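Local structure of Cif-like 1 (Burkholderia cenocepacia, 7JQY) at residues T60-R65 / A209-A214; T115-V120 / T138-L143; N259-L264 / G276-N281. The protein probably hydrolyses epoxides, as a Cif-like enzyme of the alpha/beta hydrolase fold that assembles into an octamer. The protein carries 1 engineered substitution. All blocks are in the same frame, centred on the assembly; numbering follows the deposited sequence.

Contact 1: residues T60-R65 / A209-A214; sequences TWYTWR and AVYADA
Tyr62 lays one face of its ring under Val210, whose CG1 stands 3.9 Å from the ring centroid in a CH-pi contact 17° off the normal. The opposite face is taken by the CD of Arg65, three residues on in the same loop, so the phenol is sandwiched between a helix side chain and the arginine arm. Its CD2 edge turns to Tyr211, meeting CE1 at 3.8 Å in an offset edge-to-face pair with the planes at 73°. CG of Tyr62 points opposite its own backbone nitrogen (chi1 -179°), which swings the ring out to the helix.

Arg65 is held partly within its own loop: NH1 gives a hydrogen bond of 2.9 Å to Tyr62 O, with the acceptor in the guanidinium plane, while Arg65 N reaches that oxygen from the other face of the carbonyl. The Tyr211 hydroxyl comes to the guanidinium edge, near its plane, with OH 3.1 Å from Arg65 NH1, and is hydrogen-bonded to Asp288. Arg65 also forms a salt bridge with Asp288, and the Tyr62 hydroxyl bonds to Asp207.

At the other end, Thr60 CG2 rests on Ala214 CB at 3.8 Å, and Thr60 OG1 accepts from Tyr62 N in an ST turn. Here the loop after strand 50-54, just beyond the HGWP sequence typical of epoxide hydrolases, meets helix 205-215, which probably belongs to the cap of this alpha/beta hydrolase.

Contact 2: residues T115-V120 / T138-L143; sequences TRIHLV and TEIVKL
The guanidinium of Arg116 turns one face to the Thr138-Glu139 peptide, with Thr138 C lying 3.9 Å above its plane and toward the rim. Thr138 O comes close to NE but at a poor angle, an overlap more than a bond. A bend at chi2 (-62°) folds the arginine chain back over the peptide, and the Glu139 carboxylate, its plane nearly parallel to the guanidinium but not touching it, is instead engaged by Arg106 and His110.

The imidazole of His118 has Val141 CB over one face, while Lys142 CB sits in its plane at the edge, 3.7 Å from ND1. The two side chains run alongside each other and point the same way; His118 NE2 bonds to Glu49 and Lys142 NZ to Phe301 O.

Beneath these groups the backbones run parallel. Val141 N donates to Ile117 O at 3.0 Å and Leu119 N to Lys142 O at 3.0 Å, whereas the bond from Ile117 N to Glu139 O is weak. The chain turns a corner at Val141, between the parallel pairs Ile117-Ile140 and Leu119-Leu143, giving one strand an extra residue there. On the opposite face Ile140 CD1 touches Ile117 CG1 and Leu119 CD2, each at 3.7 Å, and Tyr132 of helix 124-135 packs on Leu119 and Ile140. This is the beta-alpha-beta crossover from strand 117-122 to strand 140-146, central in an alpha/beta hydrolase sheet.

Contact 3: residues N259-L264 / G276-N281; sequences NGAKEL and GAVAPN
Val278 presses one methyl against the Gly260-Ala261 peptide: CG2 lies 3.5 Å from Ala261 N and 3.6 Å from Gly260 C. The valine puts CG1 trans to its backbone N (chi1 165°), leaving CG2 as the branch directed at the turn. A little further along, Leu264 straddles the start of the other segment. Its CG is 3.8 Å from Gly276 CA and its CD2 3.8 Å from Gly276 C, while the second branch reaches forward, CD1 coming within 3.7 Å of Ala277 O. With no side chain at Gly276, the leucine can settle directly on the strand backbone. The two hydrophobic residues meet loosely, Leu264 CD1 to Val278 CG2 at 4.3 Å. No hydrogen bond joins the segments, so the fit relies on methyl groups lying on peptide surfaces.

Around this first shell, a type II' beta turn from Asn259 to Lys262 sets the peptide that Val278 touches. It is closed by the bond from Lys262 N to Asn259 O, 3.0 Å long, and Gly260 takes up the positive phi (57°) of its second position. Asn259 ND2 is hydrogen-bonded to Asp147 O.

The strand is held in turn by its backbone bonds, Ala277 to Ala252 and Ala279 to Ala254, while the Ala277 methyl points away from the turn onto Phe293 of helix 291-303. The whole is the closing beta-alpha-beta unit of the alpha/beta hydrolase sheet, in which helix 262-268 links strand 250-255 to 274-279, the outermost strand of this chain's sheet; in this fold the loop after that last strand usually carries the catalytic histidine.

Overall arrangement
The three contacts sample different depths of one alpha/beta hydrolase. Contacts 1 and 2 are buried, whereas contact 3 lies at the surface. Contact 2 joins two inner strands and contact 3 a helix start to the outermost strand of this chain's sheet; contact 1 instead brings together distant parts of the chain, and contact 2 is nested within the loop it closes. Their chemistry follows: aromatic rings and buried polar groups in contact 1, ladder hydrogen bonds in contact 2, methyls on backbone in contact 3. Contacts 1 and 2 meet where Trp64 CH2 packs 3.7 Å from Val120 CG1; contact 3 stays about 9 Å from contact 2 at their nearest atoms.

Contact 1: residues T60-R65 / A209-A214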
ATOM      1  N   THR B  60      17.561  13.549  17.999  1.00 28.65           N
ATOM      2  CA  THR B  60      17.555  14.975  17.730  1.00 30.37           C
ATOM      3  C   THR B  60      17.922  15.662  19.033  1.00 31.11           C
ATOM      4  O   THR B  60      18.215  14.997  20.035  1.00 32.49           O
ATOM      5  CB  THR B  60      16.182  15.461  17.245  1.00 29.73           C
ATOM      6  OG1 THR B  60      15.235  15.247  18.292  1.00 28.19           O
ATOM      7  CG2 THR B  60      15.741  14.748  15.973  1.00 25.06           C
ATOM      8  N   TRP B  61      17.844  16.997  19.036  1.00 31.67           N
ATOM      9  CA  TRP B  61      18.026  17.758  20.271  1.00 32.27           C
ATOM     10  C   TRP B  61      17.120  17.252  21.385  1.00 33.08           C
ATOM     11  O   TRP B  61      17.453  17.383  22.571  1.00 35.14           O
ATOM     12  CB  TRP B  61      17.748  19.245  20.016  1.00 33.60           C
ATOM     13  CG  TRP B  61      16.281  19.540  19.883  1.00 33.69           C
ATOM     14  CD1 TRP B  61      15.560  19.606  18.723  1.00 31.53           C
ATOM     15  CD2 TRP B  61      15.347  19.780  20.949  1.00 36.17           C
ATOM     16  NE1 TRP B  61      14.240  19.866  19.002  1.00 33.57           N
ATOM     17  CE2 TRP B  61      14.084  19.985  20.359  1.00 33.30           C
ATOM     18  CE3 TRP B  61      15.460  19.842  22.344  1.00 33.22           C
ATOM     19  CZ2 TRP B  61      12.943  20.249  21.113  1.00 31.71           C
ATOM     20  CZ3 TRP B  61      14.320  20.112  23.092  1.00 33.96           C
ATOM     21  CH2 TRP B  61      13.080  20.305  22.474  1.00 33.51           C
ATOM     22  N   TYR B  62      15.966  16.680  21.025  1.00 32.19           N
ATOM     23  CA  TYR B  62      14.951  16.295  22.001  1.00 30.89           C
ATOM     24  C   TYR B  62      15.487  15.321  23.047  1.00 32.56           C
ATOM     25  O   TYR B  62      14.869  15.161  24.105  1.00 31.36           O
ATOM     26  CB  TYR B  62      13.751  15.698  21.255  1.00 29.45           C
ATOM     27  CG  TYR B  62      12.572  15.255  22.112  1.00 32.93           C
ATOM     28  CD1 TYR B  62      11.635  16.173  22.578  1.00 33.51           C
ATOM     29  CD2 TYR B  62      12.380  13.910  22.426  1.00 28.83           C
ATOM     30  CE1 TYR B  62      10.541  15.762  23.343  1.00 30.29           C
ATOM     31  CE2 TYR B  62      11.296  13.494  23.181  1.00 30.49           C
ATOM     32  CZ  TYR B  62      10.380  14.423  23.643  1.00 34.30           C
ATOM     33  OH  TYR B  62       9.304  14.007  24.400  1.00 32.44           O
ATOM     34  N   THR B  63      16.619  14.664  22.780  1.00 31.71           N
ATOM     35  CA  THR B  63      17.148  13.720  23.754  1.00 34.02           C
ATOM     36  C   THR B  63      17.675  14.406  25.012  1.00 33.11           C
ATOM     37  O   THR B  63      17.765  13.758  26.057  1.00 35.22           O
ATOM     38  CB  THR B  63      18.233  12.842  23.113  1.00 34.61           C
ATOM     39  OG1 THR B  63      18.451  11.694  23.935  1.00 33.58           O
ATOM     40  CG2 THR B  63      19.546  13.587  22.951  1.00 33.02           C
ATOM     41  N   TRP B  64      17.970  15.701  24.952  1.00 34.57           N
ATOM     42  CA  TRP B  64      18.482  16.465  26.082  1.00 35.70           C
ATOM     43  C   TRP B  64      17.379  17.134  26.888  1.00 36.47           C
ATOM     44  O   TRP B  64      17.677  17.998  27.718  1.00 35.62           O
ATOM     45  CB  TRP B  64      19.476  17.526  25.598  1.00 37.01           C
ATOM     46  CG  TRP B  64      20.583  16.952  24.767  1.00 35.49           C
ATOM     47  CD1 TRP B  64      20.714  17.030  23.421  1.00 37.05           C
ATOM     48  CD2 TRP B  64      21.702  16.195  25.235  1.00 38.40           C
ATOM     49  NE1 TRP B  64      21.848  16.382  23.013  1.00 36.00           N
ATOM     50  CE2 TRP B  64      22.477  15.857  24.110  1.00 37.54           C
ATOM     51  CE3 TRP B  64      22.128  15.768  26.501  1.00 39.08           C
ATOM     52  CZ2 TRP B  64      23.654  15.110  24.206  1.00 38.39           C
ATOM     53  CZ3 TRP B  64      23.305  15.024  26.596  1.00 36.53           C
ATOM     54  CH2 TRP B  64      24.048  14.703  25.457  1.00 38.57           C
ATOM     55  N   ARG B  65      16.120  16.749  26.663  1.00 35.61           N
ATOM     56  CA  ARG B  65      14.993  17.482  27.233  1.00 35.24           C
ATOM     57  C   ARG B  65      15.020  17.516  28.756  1.00 40.60           C
ATOM     58  O   ARG B  65      14.571  18.501  29.356  1.00 41.02           O
ATOM     59  CB  ARG B  65      13.685  16.868  26.752  1.00 35.60           C
ATOM     60  CG  ARG B  65      13.483  15.444  27.206  1.00 33.57           C
ATOM     61  CD  ARG B  65      12.431  14.759  26.369  1.00 33.84           C
ATOM     62  NE  ARG B  65      12.296  13.358  26.738  1.00 33.68           N
ATOM     63  CZ  ARG B  65      13.048  12.387  26.244  1.00 33.39           C
ATOM     64  NH1 ARG B  65      13.994  12.670  25.349  1.00 29.14           N
ATOM     65  NH2 ARG B  65      12.854  11.133  26.652  1.00 30.76           N
ATOM     66  N   ALA B 209       9.013   7.806  19.518  1.00 32.53           N
ATOM     67  CA  ALA B 209       8.358   8.148  18.255  1.00 35.20           C
ATOM     68  C   ALA B 209       8.698   9.566  17.801  1.00 31.54           C
ATOM     69  O   ALA B 209       8.656   9.860  16.602  1.00 32.26           O
ATOM     70  CB  ALA B 209       6.842   7.982  18.385  1.00 33.54           C
ATOM     71  N   VAL B 210       9.043  10.452  18.733  1.00 32.79           N
ATOM     72  CA  VAL B 210       9.496  11.782  18.346  1.00 33.06           C
ATOM     73  C   VAL B 210      10.752  11.681  17.490  1.00 35.54           C
ATOM     74  O   VAL B 210      10.869  12.348  16.450  1.00 33.72           O
ATOM     75  CB  VAL B 210       9.740  12.633  19.601  1.00 32.74           C
ATOM     76  CG1 VAL B 210      10.373  13.966  19.229  1.00 30.48           C
ATOM     77  CG2 VAL B 210       8.439  12.820  20.367  1.00 35.38           C
ATOM     78  N   TYR B 211      11.702  10.831  17.900  1.00 31.34           N
ATOM     79  CA  TYR B 211      12.880  10.579  17.073  1.00 31.00           C
ATOM     80  C   TYR B 211      12.490   9.923  15.755  1.00 29.53           C
ATOM     81  O   TYR B 211      12.909  10.363  14.678  1.00 29.16           O
ATOM     82  CB  TYR B 211      13.876   9.680  17.810  1.00 31.55           C
ATOM     83  CG  TYR B 211      14.269  10.090  19.206  1.00 32.68           C
ATOM     84  CD1 TYR B 211      14.656  11.400  19.498  1.00 29.94           C
ATOM     85  CD2 TYR B 211      14.305   9.146  20.227  1.00 31.87           C
ATOM     86  CE1 TYR B 211      15.034  11.761  20.780  1.00 31.90           C
ATOM     87  CE2 TYR B 211      14.684   9.491  21.508  1.00 32.43           C
ATOM     88  CZ  TYR B 211      15.057  10.794  21.784  1.00 35.68           C
ATOM     89  OH  TYR B 211      15.429  11.128  23.066  1.00 33.45           O
ATOM     90  N   ALA B 212      11.702   8.847  15.823  1.00 31.43           N
ATOM     91  CA  ALA B 212      11.368   8.101  14.614  1.00 31.83           C
ATOM     92  C   ALA B 212      10.665   8.991  13.590  1.00 32.85           C
ATOM     93  O   ALA B 212      10.928   8.882  12.385  1.00 32.31           O
ATOM     94  CB  ALA B 212      10.514   6.880  14.968  1.00 30.23           C
ATOM     95  N   ASP B 213       9.762   9.873  14.043  1.00 32.62           N
ATOM     96  CA  ASP B 213       9.074  10.766  13.106  1.00 34.44           C
ATOM     97  C   ASP B 213      10.029  11.773  12.466  1.00 33.87           C
ATOM     98  O   ASP B 213       9.829  12.173  11.314  1.00 33.66           O
ATOM     99  CB  ASP B 213       7.902  11.472  13.801  1.00 33.42           C
ATOM    100  CG  ASP B 213       6.797  10.491  14.220  1.00 38.71           C
ATOM    101  OD1 ASP B 213       6.908   9.268  13.919  1.00 37.49           O
ATOM    102  OD2 ASP B 213       5.827  10.935  14.867  1.00 35.86           O
ATOM    103  N   ALA B 214      11.061  12.208  13.184  1.00 33.48           N
ATOM    104  CA  ALA B 214      12.040  13.086  12.555  1.00 33.46           C
ATOM    105  C   ALA B 214      12.761  12.380  11.407  1.00 33.93           C
ATOM    106  O   ALA B 214      12.985  12.974  10.345  1.00 32.37           O
ATOM    107  CB  ALA B 214      13.034  13.590  13.593  1.00 33.48           C
TER

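Contact 2: residues T115-V120 / T138-L143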
ATOM      1  N   THR B 115      33.047  32.092  22.047  1.00 59.80           N
ATOM      2  CA  THR B 115      34.320  31.517  21.640  1.00 65.35           C
ATOM      3  C   THR B 115      34.742  30.355  22.518  1.00 65.37           C
ATOM      4  O   THR B 115      35.460  29.481  22.028  1.00 70.14           O
ATOM      5  CB  THR B 115      35.453  32.569  21.628  1.00 64.57           C
ATOM      6  OG1 THR B 115      35.358  33.416  22.780  1.00 64.83           O
ATOM      7  CG2 THR B 115      35.401  33.412  20.361  1.00 65.16           C
ATOM      8  N   ARG B 116      34.294  30.315  23.782  1.00 64.57           N
ATOM      9  CA  ARG B 116      34.610  29.227  24.742  1.00 60.57           C
ATOM     10  C   ARG B 116      33.312  28.524  25.180  1.00 57.66           C
ATOM     11  O   ARG B 116      32.363  29.196  25.587  1.00 58.98           O
ATOM     12  CB  ARG B 116      35.354  29.778  25.959  1.00 66.15           C
ATOM     13  CG  ARG B 116      36.691  30.423  25.632  1.00 69.01           C
ATOM     14  CD  ARG B 116      37.658  29.416  25.028  1.00 69.83           C
ATOM     15  NE  ARG B 116      38.960  30.013  24.744  1.00 74.95           N
ATOM     16  CZ  ARG B 116      39.288  30.576  23.585  1.00 74.22           C
ATOM     17  NH1 ARG B 116      38.407  30.622  22.595  1.00 76.26           N
ATOM     18  NH2 ARG B 116      40.496  31.094  23.415  1.00 76.99           N
ATOM     19  N   ILE B 117      33.252  27.183  25.102  1.00 53.61           N
ATOM     20  CA  ILE B 117      32.026  26.436  25.362  1.00 52.13           C
ATOM     21  C   ILE B 117      32.388  25.199  26.169  1.00 51.01           C
ATOM     22  O   ILE B 117      33.517  24.703  26.100  1.00 50.14           O
ATOM     23  CB  ILE B 117      31.318  26.000  24.060  1.00 51.74           C
ATOM     24  CG1 ILE B 117      32.248  25.067  23.280  1.00 48.87           C
ATOM     25  CG2 ILE B 117      30.906  27.212  23.219  1.00 49.08           C
ATOM     26  CD1 ILE B 117      31.618  24.385  22.108  1.00 47.31           C
ATOM     27  N   HIS B 118      31.443  24.732  26.975  1.00 49.85           N
ATOM     28  CA  HIS B 118      31.462  23.359  27.459  1.00 50.48           C
ATOM     29  C   HIS B 118      30.731  22.511  26.427  1.00 50.14           C
ATOM     30  O   HIS B 118      29.786  22.982  25.782  1.00 46.25           O
ATOM     31  CB  HIS B 118      30.780  23.244  28.820  1.00 47.82           C
ATOM     32  CG  HIS B 118      31.374  24.133  29.867  1.00 54.62           C
ATOM     33  ND1 HIS B 118      32.456  23.762  30.639  1.00 56.64           N
ATOM     34  CD2 HIS B 118      31.048  25.388  30.261  1.00 55.37           C
ATOM     35  CE1 HIS B 118      32.760  24.742  31.471  1.00 55.51           C
ATOM     36  NE2 HIS B 118      31.920  25.740  31.262  1.00 56.38           N
ATOM     37  N   LEU B 119      31.188  21.278  26.242  1.00 45.81           N
ATOM     38  CA  LEU B 119      30.746  20.467  25.116  1.00 45.00           C
ATOM     39  C   LEU B 119      30.366  19.074  25.596  1.00 43.42           C
ATOM     40  O   LEU B 119      31.181  18.387  26.225  1.00 47.85           O
ATOM     41  CB  LEU B 119      31.833  20.400  24.038  1.00 44.67           C
ATOM     42  CG  LEU B 119      31.439  19.882  22.658  1.00 45.02           C
ATOM     43  CD1 LEU B 119      30.168  20.560  22.160  1.00 43.78           C
ATOM     44  CD2 LEU B 119      32.592  20.061  21.676  1.00 44.65           C
ATOM     45  N   VAL B 120      29.142  18.653  25.275  1.00 39.29           N
ATOM     46  CA  VAL B 120      28.603  17.346  25.633  1.00 38.23           C
ATOM     47  C   VAL B 120      28.129  16.643  24.367  1.00 41.36           C
ATOM     48  O   VAL B 120      27.381  17.226  23.574  1.00 41.20           O
ATOM     49  CB  VAL B 120      27.434  17.471  26.626  1.00 39.32           C
ATOM     50  CG1 VAL B 120      27.003  16.078  27.116  1.00 39.72           C
ATOM     51  CG2 VAL B 120      27.798  18.396  27.776  1.00 42.03           C
ATOM     52  N   THR B 138      41.854  25.027  22.227  1.00 63.58           N
ATOM     53  CA  THR B 138      41.755  26.181  23.117  1.00 64.91           C
ATOM     54  C   THR B 138      40.306  26.603  23.326  1.00 64.10           C
ATOM     55  O   THR B 138      39.978  27.210  24.353  1.00 63.89           O
ATOM     56  CB  THR B 138      42.602  27.342  22.587  1.00 66.54           C
ATOM     57  OG1 THR B 138      42.085  27.788  21.330  1.00 66.10           O
ATOM     58  CG2 THR B 138      44.058  26.897  22.410  1.00 65.15           C
ATOM     59  N   GLU B 139      39.433  26.302  22.363  1.00 62.36           N
ATOM     60  CA  GLU B 139      38.045  26.744  22.391  1.00 61.96           C
ATOM     61  C   GLU B 139      37.122  25.828  23.189  1.00 58.32           C
ATOM     62  O   GLU B 139      35.973  26.205  23.435  1.00 59.78           O
ATOM     63  CB  GLU B 139      37.514  26.885  20.958  1.00 62.65           C
ATOM     64  CG  GLU B 139      38.293  27.898  20.141  1.00 63.16           C
ATOM     65  CD  GLU B 139      37.778  28.053  18.724  1.00 62.42           C
ATOM     66  OE1 GLU B 139      36.581  27.770  18.487  1.00 62.32           O
ATOM     67  OE2 GLU B 139      38.574  28.469  17.848  1.00 60.75           O
ATOM     68  N   ILE B 140      37.585  24.658  23.617  1.00 58.29           N
ATOM     69  CA  ILE B 140      36.777  23.731  24.405  1.00 52.99           C
ATOM     70  C   ILE B 140      37.278  23.791  25.841  1.00 54.11           C
ATOM     71  O   ILE B 140      38.376  23.311  26.145  1.00 56.53           O
ATOM     72  CB  ILE B 140      36.848  22.299  23.856  1.00 52.53           C
ATOM     73  CG1 ILE B 140      36.329  22.235  22.419  1.00 52.35           C
ATOM     74  CG2 ILE B 140      36.089  21.334  24.758  1.00 52.42           C
ATOM     75  CD1 ILE B 140      34.958  22.860  22.227  1.00 51.08           C
ATOM     76  N   VAL B 141      36.469  24.372  26.727  1.00 53.61           N
ATOM     77  CA  VAL B 141      36.832  24.446  28.142  1.00 54.62           C
ATOM     78  C   VAL B 141      36.839  23.053  28.760  1.00 53.96           C
ATOM     79  O   VAL B 141      37.835  22.615  29.347  1.00 55.00           O
ATOM     80  CB  VAL B 141      35.871  25.387  28.889  1.00 52.38           C
ATOM     81  CG1 VAL B 141      36.273  25.522  30.345  1.00 53.73           C
ATOM     82  CG2 VAL B 141      35.840  26.733  28.222  1.00 55.35           C
ATOM     83  N   LYS B 142      35.722  22.339  28.635  1.00 55.07           N
ATOM     84  CA  LYS B 142      35.582  20.981  29.143  1.00 52.48           C
ATOM     85  C   LYS B 142      34.763  20.176  28.144  1.00 52.97           C
ATOM     86  O   LYS B 142      33.934  20.725  27.410  1.00 52.33           O
ATOM     87  CB  LYS B 142      34.914  20.950  30.525  1.00 53.70           C
ATOM     88  CG  LYS B 142      35.797  21.448  31.656  1.00 54.67           C
ATOM     89  CD  LYS B 142      35.013  21.585  32.946  1.00 57.61           C
ATOM     90  CE  LYS B 142      35.878  22.155  34.055  1.00 60.73           C
ATOM     91  NZ  LYS B 142      35.063  22.640  35.204  1.00 63.55           N
ATOM     92  N   LEU B 143      35.006  18.869  28.121  1.00 51.27           N
ATOM     93  CA  LEU B 143      34.377  17.965  27.167  1.00 48.71           C
ATOM     94  C   LEU B 143      33.849  16.743  27.908  1.00 48.79           C
ATOM     95  O   LEU B 143      34.577  16.136  28.700  1.00 48.42           O
ATOM     96  CB  LEU B 143      35.377  17.549  26.083  1.00 46.71           C
ATOM     97  CG  LEU B 143      34.951  16.452  25.117  1.00 47.48           C
ATOM     98  CD1 LEU B 143      33.844  16.957  24.202  1.00 44.87           C
ATOM     99  CD2 LEU B 143      36.147  15.950  24.317  1.00 47.56           C
TER

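Contact 3: residues N259-L264 / G276-N281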
ATOM      1  N   ASN B 259      27.907   0.110  27.388  1.00 41.31           N
ATOM      2  CA  ASN B 259      29.365   0.160  27.246  1.00 45.91           C
ATOM      3  C   ASN B 259      30.086   0.323  28.583  1.00 46.34           C
ATOM      4  O   ASN B 259      31.239  -0.094  28.711  1.00 41.41           O
ATOM      5  CB  ASN B 259      29.780   1.297  26.310  1.00 43.18           C
ATOM      6  CG  ASN B 259      29.725   0.888  24.855  1.00 48.09           C
ATOM      7  OD1 ASN B 259      29.916  -0.285  24.526  1.00 49.08           O
ATOM      8  ND2 ASN B 259      29.438   1.846  23.973  1.00 43.60           N
ATOM      9  N   GLY B 260      29.433   0.940  29.567  1.00 46.71           N
ATOM     10  CA  GLY B 260      29.981   0.999  30.911  1.00 45.24           C
ATOM     11  C   GLY B 260      31.362   1.622  30.956  1.00 51.23           C
ATOM     12  O   GLY B 260      31.593   2.744  30.475  1.00 40.98           O
ATOM     13  N   ALA B 261      32.286   0.872  31.573  1.00 47.33           N
ATOM     14  CA  ALA B 261      33.643   1.329  31.827  1.00 48.02           C
ATOM     15  C   ALA B 261      34.457   1.496  30.558  1.00 47.01           C
ATOM     16  O   ALA B 261      35.513   2.133  30.601  1.00 51.96           O
ATOM     17  CB  ALA B 261      34.359   0.348  32.766  1.00 49.62           C
ATOM     18  N   LYS B 262      34.013   0.934  29.433  1.00 47.26           N
ATOM     19  CA  LYS B 262      34.797   1.055  28.207  1.00 50.17           C
ATOM     20  C   LYS B 262      34.735   2.457  27.603  1.00 49.74           C
ATOM     21  O   LYS B 262      35.578   2.795  26.764  1.00 49.46           O
ATOM     22  CB  LYS B 262      34.323   0.030  27.176  1.00 49.67           C
ATOM     23  CG  LYS B 262      34.306  -1.405  27.687  1.00 49.87           C
ATOM     24  CD  LYS B 262      33.711  -2.365  26.655  1.00 49.96           C
ATOM     25  CE  LYS B 262      33.391  -3.727  27.267  1.00 58.70           C
ATOM     26  NZ  LYS B 262      32.122  -3.743  28.070  1.00 61.83           N
ATOM     27  N   GLU B 263      33.772   3.285  28.012  1.00 48.10           N
ATOM     28  CA  GLU B 263      33.818   4.693  27.630  1.00 48.75           C
ATOM     29  C   GLU B 263      34.980   5.375  28.311  1.00 51.29           C
ATOM     30  O   GLU B 263      35.616   6.285  27.751  1.00 50.22           O
ATOM     31  CB  GLU B 263      32.515   5.393  28.014  1.00 45.09           C
ATOM     32  CG  GLU B 263      32.321   6.751  27.352  1.00 45.94           C
ATOM     33  CD  GLU B 263      31.971   6.622  25.885  1.00 45.43           C
ATOM     34  OE1 GLU B 263      31.812   5.467  25.426  1.00 41.90           O
ATOM     35  OE2 GLU B 263      31.855   7.670  25.197  1.00 45.63           O
ATOM     36  N   LEU B 264      35.278   4.898  29.506  1.00 52.09           N
ATOM     37  CA  LEU B 264      36.301   5.462  30.350  1.00 52.89           C
ATOM     38  C   LEU B 264      37.680   5.075  29.812  1.00 54.53           C
ATOM     39  O   LEU B 264      38.587   5.913  29.739  1.00 56.79           O
ATOM     40  CB  LEU B 264      36.033   4.889  31.735  1.00 56.51           C
ATOM     41  CG  LEU B 264      35.086   5.636  32.679  1.00 58.33           C
ATOM     42  CD1 LEU B 264      33.620   5.382  32.175  1.00 54.36           C
ATOM     43  CD2 LEU B 264      35.255   5.112  34.093  1.00 57.66           C
ATOM     44  N   GLY B 276      35.862   9.525  35.079  1.00 56.51           N
ATOM     45  CA  GLY B 276      34.658   8.894  34.585  1.00 53.23           C
ATOM     46  C   GLY B 276      33.825   8.260  35.674  1.00 55.03           C
ATOM     47  O   GLY B 276      34.233   8.151  36.832  1.00 59.95           O
ATOM     48  N   ALA B 277      32.624   7.854  35.271  1.00 50.12           N
ATOM     49  CA  ALA B 277      31.702   7.147  36.137  1.00 49.86           C
ATOM     50  C   ALA B 277      30.826   6.269  35.263  1.00 52.10           C
ATOM     51  O   ALA B 277      30.676   6.509  34.061  1.00 53.56           O
ATOM     52  CB  ALA B 277      30.850   8.109  36.966  1.00 49.23           C
ATOM     53  N   VAL B 278      30.227   5.260  35.883  1.00 47.04           N
ATOM     54  CA  VAL B 278      29.334   4.341  35.194  1.00 48.39           C
ATOM     55  C   VAL B 278      27.968   4.452  35.844  1.00 50.07           C
ATOM     56  O   VAL B 278      27.849   4.321  37.069  1.00 53.15           O
ATOM     57  CB  VAL B 278      29.843   2.889  35.250  1.00 48.13           C
ATOM     58  CG1 VAL B 278      28.728   1.940  34.856  1.00 46.75           C
ATOM     59  CG2 VAL B 278      31.060   2.703  34.355  1.00 48.64           C
ATOM     60  N   ALA B 279      26.944   4.692  35.028  1.00 46.78           N
ATOM     61  CA  ALA B 279      25.596   4.873  35.551  1.00 45.70           C
ATOM     62  C   ALA B 279      25.010   3.522  35.937  1.00 45.07           C
ATOM     63  O   ALA B 279      24.991   2.602  35.109  1.00 44.15           O
ATOM     64  CB  ALA B 279      24.699   5.556  34.514  1.00 44.94           C
ATOM     65  N   PRO B 280      24.497   3.370  37.159  1.00 48.50           N
ATOM     66  CA  PRO B 280      23.953   2.071  37.569  1.00 47.85           C
ATOM     67  C   PRO B 280      22.603   1.811  36.921  1.00 44.96           C
ATOM     68  O   PRO B 280      21.819   2.735  36.687  1.00 44.50           O
ATOM     69  CB  PRO B 280      23.821   2.194  39.094  1.00 45.95           C
ATOM     70  CG  PRO B 280      24.030   3.639  39.433  1.00 42.85           C
ATOM     71  CD  PRO B 280      24.276   4.415  38.173  1.00 45.75           C
ATOM     72  N   ASN B 281      22.373   0.538  36.591  1.00 44.44           N
ATOM     73  CA  ASN B 281      21.123   0.045  36.003  1.00 43.53           C
ATOM     74  C   ASN B 281      20.647   0.923  34.844  1.00 42.03           C
ATOM     75  O   ASN B 281      19.470   1.269  34.741  1.00 41.11           O
ATOM     76  CB  ASN B 281      20.040  -0.074  37.073  1.00 41.78           C
ATOM     77  CG  ASN B 281      20.319  -1.199  38.064  1.00 48.07           C
ATOM     78  OD1 ASN B 281      20.380  -0.971  39.270  1.00 48.44           O
ATOM     79  ND2 ASN B 281      20.486  -2.416  37.556  1.00 43.52           N
TER